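Local coordinates for alpha-fucosidase (Bifidobacterium bifidum, PDB 2EAB), which probably releases alpha-1,2-linked L-fucose from glycans by hydrolysis, this chain being the family 95 glycoside hydrolase catalytic portion of a larger, probably membrane-attached protein, at residues A[392-397]-A[445-450]; A[282-287]-A[488-493]. All blocks are in the same frame, centred on the assembly; numbering follows the deposited sequence.

Overall arrangement
From the N terminus, the chain first builds the antiparallel sheets of the family 65-type N-terminal region, and 282-287 begins at the last residue of strand 273-282 and runs on into a loop. Interaction 2 closes the wide loop from there to 488-493, with 200 residues between. Interaction 1 lies wholly within this span: 392-397, after helix 365-386, meets 445-450, closing a smaller loop of 47 residues. The two contacts are therefore nested, not crossed, and their centres are about 10 Å apart. They also touch, since Y447 OH probably hydrogen-bonds T488 O at 2.8 Å. Interaction 2 joins the beta-rich region to the catalytic region; interaction 1, within the catalytic region, ties a calcium-binding loop to helix 442-450.

Interaction 1: residues A[392-397]-A[445-450]. With CA (calcium ion), chain C; EDO (1,2-ethanediol), chain H.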
loop_
_atom_site.group_PDB
_atom_site.type_symbol
_atom_site.label_atom_id
_atom_site.label_comp_id
_atom_site.label_asym_id
_atom_site.label_seq_id
_atom_site.Cartn_x
_atom_site.Cartn_y
_atom_site.Cartn_z
ATOM N N GLN A 392 7.178 4.677 -11.990
ATOM C CA GLN A 392 7.317 3.456 -12.767
ATOM C C GLN A 392 6.868 2.218 -12.002
ATOM O O GLN A 392 6.472 1.234 -12.618
ATOM C CB GLN A 392 8.749 3.288 -13.261
ATOM C CG GLN A 392 9.185 4.392 -14.205
ATOM C CD GLN A 392 10.408 4.015 -14.992
ATOM O OE1 GLN A 392 10.333 3.214 -15.918
ATOM N NE2 GLN A 392 11.547 4.585 -14.625
ATOM N N LEU A 393 6.934 2.274 -10.673
ATOM C CA LEU A 393 6.587 1.146 -9.817
ATOM C C LEU A 393 5.709 1.617 -8.664
ATOM O O LEU A 393 5.813 2.766 -8.237
ATOM C CB LEU A 393 7.856 0.469 -9.282
ATOM C CG LEU A 393 8.677 -0.276 -10.343
ATOM C CD1 LEU A 393 10.060 -0.633 -9.828
ATOM C CD2 LEU A 393 7.954 -1.513 -10.861
ATOM N N PRO A 394 4.847 0.724 -8.144
ATOM C CA PRO A 394 4.052 1.100 -6.985
ATOM C C PRO A 394 4.957 1.170 -5.764
ATOM O O PRO A 394 6.145 0.799 -5.833
ATOM C CB PRO A 394 3.048 -0.051 -6.862
ATOM C CG PRO A 394 3.694 -1.204 -7.520
ATOM C CD PRO A 394 4.594 -0.662 -8.579
ATOM N N SER A 395 4.408 1.637 -4.650
ATOM C CA SER A 395 5.129 1.580 -3.391
ATOM C C SER A 395 5.487 0.129 -3.055
ATOM O O SER A 395 4.678 -0.780 -3.245
ATOM C CB SER A 395 4.279 2.187 -2.282
ATOM O OG SER A 395 2.979 1.633 -2.310
ATOM N N ASN A 396 6.713 -0.083 -2.581
ATOM C CA ASN A 396 7.154 -1.408 -2.142
ATOM C C ASN A 396 6.999 -1.537 -0.615
ATOM O O ASN A 396 6.299 -0.728 0.006
ATOM C CB ASN A 396 8.577 -1.736 -2.661
ATOM C CG ASN A 396 9.644 -0.777 -2.156
ATOM O OD1 ASN A 396 9.697 -0.449 -0.972
ATOM N ND2 ASN A 396 10.538 -0.363 -3.057
ATOM N N LEU A 397 7.607 -2.552 -0.007
ATOM C CA LEU A 397 7.466 -2.754 1.440
ATOM C C LEU A 397 7.934 -1.554 2.262
ATOM O O LEU A 397 7.571 -1.434 3.435
ATOM C CB LEU A 397 8.235 -3.994 1.909
ATOM C CG LEU A 397 7.634 -5.373 1.651
ATOM C CD1 LEU A 397 8.603 -6.431 2.131
ATOM C CD2 LEU A 397 6.289 -5.528 2.352
ATOM N N ILE A 445 -2.007 -0.170 -10.858
ATOM C CA ILE A 445 -2.744 -0.718 -11.991
ATOM C C ILE A 445 -1.768 -1.170 -13.076
ATOM O O ILE A 445 -1.879 -2.284 -13.593
ATOM C CB ILE A 445 -3.776 0.280 -12.568
ATOM C CG1 ILE A 445 -4.707 0.793 -11.462
ATOM C CG2 ILE A 445 -4.582 -0.375 -13.692
ATOM C CD1 ILE A 445 -5.667 1.876 -11.906
ATOM N N GLU A 446 -0.808 -0.310 -13.403
ATOM C CA GLU A 446 0.213 -0.667 -14.380
ATOM C C GLU A 446 1.049 -1.875 -13.941
ATOM O O GLU A 446 1.405 -2.716 -14.762
ATOM C CB GLU A 446 1.116 0.522 -14.702
ATOM C CG GLU A 446 2.067 0.210 -15.858
ATOM C CD GLU A 446 3.044 1.316 -16.199
ATOM O OE1 GLU A 446 2.842 2.472 -15.780
ATOM O OE2 GLU A 446 4.033 1.017 -16.903
ATOM N N TYR A 447 1.333 -1.971 -12.646
ATOM C CA TYR A 447 2.093 -3.101 -12.111
ATOM C C TYR A 447 1.342 -4.418 -12.299
ATOM O O TYR A 447 1.930 -5.429 -12.682
ATOM C CB TYR A 447 2.400 -2.876 -10.630
ATOM C CG TYR A 447 3.303 -3.935 -10.045
ATOM C CD1 TYR A 447 4.679 -3.894 -10.261
ATOM C CD2 TYR A 447 2.780 -4.984 -9.291
ATOM C CE1 TYR A 447 5.518 -4.863 -9.738
ATOM C CE2 TYR A 447 3.610 -5.968 -8.770
ATOM C CZ TYR A 447 4.977 -5.897 -8.992
ATOM O OH TYR A 447 5.787 -6.885 -8.471
ATOM N N VAL A 448 0.042 -4.401 -12.022
ATOM C CA VAL A 448 -0.761 -5.609 -12.141
ATOM C C VAL A 448 -0.909 -5.978 -13.622
ATOM O O VAL A 448 -0.782 -7.144 -13.984
ATOM C CB VAL A 448 -2.110 -5.464 -11.400
ATOM C CG1 VAL A 448 -2.984 -6.695 -11.623
ATOM C CG2 VAL A 448 -1.857 -5.269 -9.905
ATOM N N GLU A 449 -1.118 -4.979 -14.484
ATOM C CA GLU A 449 -1.053 -5.215 -15.934
ATOM C C GLU A 449 0.297 -5.824 -16.311
ATOM O O GLU A 449 0.369 -6.718 -17.157
ATOM C CB GLU A 449 -1.313 -3.931 -16.723
ATOM C CG GLU A 449 -2.751 -3.456 -16.604
ATOM C CD GLU A 449 -3.000 -2.071 -17.174
ATOM O OE1 GLU A 449 -2.096 -1.209 -17.123
ATOM O OE2 GLU A 449 -4.138 -1.828 -17.640
ATOM N N GLY A 450 1.351 -5.355 -15.647
ATOM C CA GLY A 450 2.708 -5.852 -15.853
ATOM C C GLY A 450 2.926 -7.298 -15.438
ATOM O O GLY A 450 3.893 -7.927 -15.866
HETATM CA CA CA C . 7.385 4.244 -6.633
HETATM C C1 EDO H . 5.663 -6.053 -18.143
HETATM O O1 EDO H . 4.846 -7.215 -18.379
HETATM C C2 EDO H . 5.470 -4.942 -19.242
HETATM O O2 EDO H . 5.611 -5.574 -20.507
HETATM O O HOH W 1 6.298 1.253 -15.300
#
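P394 and Y447 meet side chain against side chain at about a right angle, with P394 CD 3.6 Å from Y447 CD1 and P394 CG close to Y447 CG. The proline ring also reaches back to the tyrosine stem, P394 CD lying 3.7 Å from Y447 CB. L393 comes from another side: its CD2 branch sits at the ring edge, near the ring plane, 4.1 Å from Y447 CD1. The first torsion of L393 (chi1 -69°) sets CG anti to the carbonyl carbon, which sends the isobutyl group toward the tyrosine while L393 O, on the other side, binds the calcium ion at 2.7 Å together with E77 and S386. Y447 has CG anti to the backbone N (chi1 -174°), carrying its ring off the helix toward P394; its hydroxyl goes on to bond T488 O of the 488-493 loop. If P394 were an alanine, the loss of CG and CD would probably open a gap beside Y447 CB, CG and CD1. Polar contact is indirect: a water lies within hydrogen-bonding distance of both Q392 O and E446 OE2 and may link loop and helix. F419 of strand 419-420 touches L393, P394 and the Y447 ring, while I445 and V448 pack against helix 507-520 and I445 also against helix 525-546, placing helix 442-450 between the calcium loop and these helices.

Interaction 2: residues A[282-287]-A[488-493]; sequences TDYKQK and TAYGWT
Y284 reaches A489 and Y490 with its ring and hydroxyl. Its first torsion holds CG anti to the backbone N (chi1 174°), sending the ring from CB across to 488-493. Beyond CB and CG, Y284 CD1 comes 3.6 Å from Y490 CE1. Next, Y284 CE1 meets Y490 CE1 at 3.5 Å and A489 CB at 3.7 Å, in directions roughly at right angles, with A489 O also close. Y284 CZ has A489 O 3.4 Å away, in the plane of the ring at its edge. At the tip, Y284 OH donates to A489 O over 2.7 Å, approaching within the carbonyl plane at a lone pair, with a C=O...donor angle of 137°. The Y284 and Y490 side chains run antiparallel alongside each other, the Y284 and Y490 ring planes at 64° and centroids 5.6 Å apart, obliquely paired. A489 CB lies over the centre of one face of the Y490 ring, 4.1 Å above its plane, and Y490 OH bonds to W80 O. ST turns shape both loops, at T282 and T488. This buried hydroxyl-to-carbonyl contact joins the family 65-type N-terminal region, at the end of strand 273-282, to the family 95 catalytic region, between strand 486-487 and helix 499-502; Q286 rests on helix 442-450.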
loop_
_atom_site.group_PDB
_atom_site.type_symbol
_atom_site.label_atom_id
_atom_site.label_comp_id
_atom_site.label_asym_id
_atom_site.label_seq_id
_atom_site.Cartn_x
_atom_site.Cartn_y
_atom_site.Cartn_z
ATOM N N THR A 282 17.784 5.104 -13.899
ATOM C CA THR A 282 18.335 3.879 -14.444
ATOM C C THR A 282 17.738 3.670 -15.830
ATOM O O THR A 282 16.851 4.424 -16.255
ATOM C CB THR A 282 17.986 2.639 -13.587
ATOM O OG1 THR A 282 16.616 2.280 -13.803
ATOM C CG2 THR A 282 18.234 2.883 -12.103
ATOM N N ASP A 283 18.213 2.633 -16.516
ATOM C CA ASP A 283 17.603 2.193 -17.768
ATOM C C ASP A 283 16.543 1.099 -17.568
ATOM O O ASP A 283 16.215 0.380 -18.509
ATOM C CB ASP A 283 18.675 1.759 -18.787
ATOM C CG ASP A 283 19.408 0.490 -18.383
ATOM O OD1 ASP A 283 19.488 0.187 -17.176
ATOM O OD2 ASP A 283 19.927 -0.200 -19.290
ATOM N N TYR A 284 16.010 0.974 -16.350
ATOM C CA TYR A 284 14.881 0.075 -16.105
ATOM C C TYR A 284 13.695 0.447 -16.991
ATOM O O TYR A 284 13.452 1.624 -17.243
ATOM C CB TYR A 284 14.434 0.140 -14.638
ATOM C CG TYR A 284 13.180 -0.664 -14.381
ATOM C CD1 TYR A 284 13.254 -2.035 -14.161
ATOM C CD2 TYR A 284 11.916 -0.064 -14.393
ATOM C CE1 TYR A 284 12.111 -2.799 -13.961
ATOM C CE2 TYR A 284 10.762 -0.815 -14.189
ATOM C CZ TYR A 284 10.867 -2.177 -13.970
ATOM O OH TYR A 284 9.716 -2.917 -13.771
ATOM N N LYS A 285 12.952 -0.554 -17.452
ATOM C CA LYS A 285 11.619 -0.306 -17.995
ATOM C C LYS A 285 10.743 -1.487 -17.635
ATOM O O LYS A 285 11.197 -2.627 -17.674
ATOM C CB LYS A 285 11.662 -0.107 -19.512
ATOM C CG LYS A 285 10.371 0.434 -20.119
ATOM C CD LYS A 285 10.543 0.726 -21.606
ATOM C CE LYS A 285 9.235 1.124 -22.287
ATOM N NZ LYS A 285 8.630 2.351 -21.703
ATOM N N GLN A 286 9.487 -1.220 -17.292
ATOM C CA GLN A 286 8.546 -2.300 -17.026
ATOM C C GLN A 286 8.021 -2.790 -18.373
ATOM O O GLN A 286 6.952 -2.369 -18.843
ATOM C CB GLN A 286 7.415 -1.863 -16.093
ATOM C CG GLN A 286 6.598 -3.058 -15.604
ATOM C CD GLN A 286 5.562 -2.706 -14.563
ATOM O OE1 GLN A 286 5.240 -1.538 -14.335
ATOM N NE2 GLN A 286 5.028 -3.725 -13.919
ATOM N N LYS A 287 8.816 -3.660 -18.993
ATOM C CA LYS A 287 8.592 -4.124 -20.354
ATOM C C LYS A 287 9.121 -5.547 -20.453
ATOM O O LYS A 287 10.327 -5.766 -20.456
ATOM C CB LYS A 287 9.318 -3.212 -21.356
ATOM C CG LYS A 287 9.083 -3.589 -22.818
ATOM C CD LYS A 287 9.672 -2.577 -23.796
ATOM C CE LYS A 287 10.903 -3.113 -24.505
ATOM N NZ LYS A 287 11.158 -2.385 -25.785
ATOM N N THR A 488 8.590 -8.771 -7.754
ATOM C CA THR A 488 9.734 -7.886 -7.949
ATOM C C THR A 488 9.446 -6.898 -9.079
ATOM O O THR A 488 8.324 -6.817 -9.579
ATOM C CB THR A 488 11.011 -8.678 -8.307
ATOM O OG1 THR A 488 10.869 -9.203 -9.629
ATOM C CG2 THR A 488 11.290 -9.796 -7.309
ATOM N N ALA A 489 10.475 -6.170 -9.498
ATOM C CA ALA A 489 10.390 -5.288 -10.657
ATOM C C ALA A 489 10.422 -6.047 -11.993
ATOM O O ALA A 489 10.232 -5.438 -13.048
ATOM C CB ALA A 489 11.512 -4.258 -10.609
ATOM N N TYR A 490 10.662 -7.360 -11.956
ATOM C CA TYR A 490 11.029 -8.116 -13.158
ATOM C C TYR A 490 10.176 -9.354 -13.440
ATOM O O TYR A 490 10.668 -10.351 -13.992
ATOM C CB TYR A 490 12.505 -8.516 -13.093
ATOM C CG TYR A 490 13.463 -7.362 -12.943
ATOM C CD1 TYR A 490 13.618 -6.430 -13.963
ATOM C CD2 TYR A 490 14.235 -7.214 -11.792
ATOM C CE1 TYR A 490 14.504 -5.378 -13.842
ATOM C CE2 TYR A 490 15.122 -6.153 -11.654
ATOM C CZ TYR A 490 15.256 -5.242 -12.690
ATOM O OH TYR A 490 16.131 -4.182 -12.587
ATOM N N GLY A 491 8.894 -9.307 -13.093
ATOM C CA GLY A 491 8.013 -10.419 -13.435
ATOM C C GLY A 491 8.381 -11.738 -12.769
ATOM O O GLY A 491 8.299 -12.801 -13.394
ATOM N N TRP A 492 8.776 -11.655 -11.495
ATOM C CA TRP A 492 9.047 -12.817 -10.643
ATOM C C TRP A 492 7.706 -13.351 -10.131
ATOM O O TRP A 492 7.334 -13.177 -8.960
ATOM C CB TRP A 492 9.943 -12.382 -9.492
ATOM C CG TRP A 492 10.508 -13.461 -8.619
ATOM C CD1 TRP A 492 10.112 -13.781 -7.352
ATOM C CD2 TRP A 492 11.618 -14.314 -8.920
ATOM N NE1 TRP A 492 10.895 -14.799 -6.850
ATOM C CE2 TRP A 492 11.830 -15.137 -7.791
ATOM C CE3 TRP A 492 12.446 -14.470 -10.038
ATOM C CZ2 TRP A 492 12.843 -16.091 -7.747
ATOM C CZ3 TRP A 492 13.456 -15.417 -9.988
ATOM C CH2 TRP A 492 13.640 -16.219 -8.854
ATOM N N THR A 493 6.982 -14.003 -11.036
ATOM C CA THR A 493 5.614 -14.435 -10.784
ATOM C C THR A 493 5.541 -15.899 -10.380
ATOM O O THR A 493 4.474 -16.385 -10.004
ATOM C CB THR A 493 4.694 -14.173 -11.997
ATOM O OG1 THR A 493 5.247 -14.790 -13.166
ATOM C CG2 THR A 493 4.587 -12.682 -12.256
#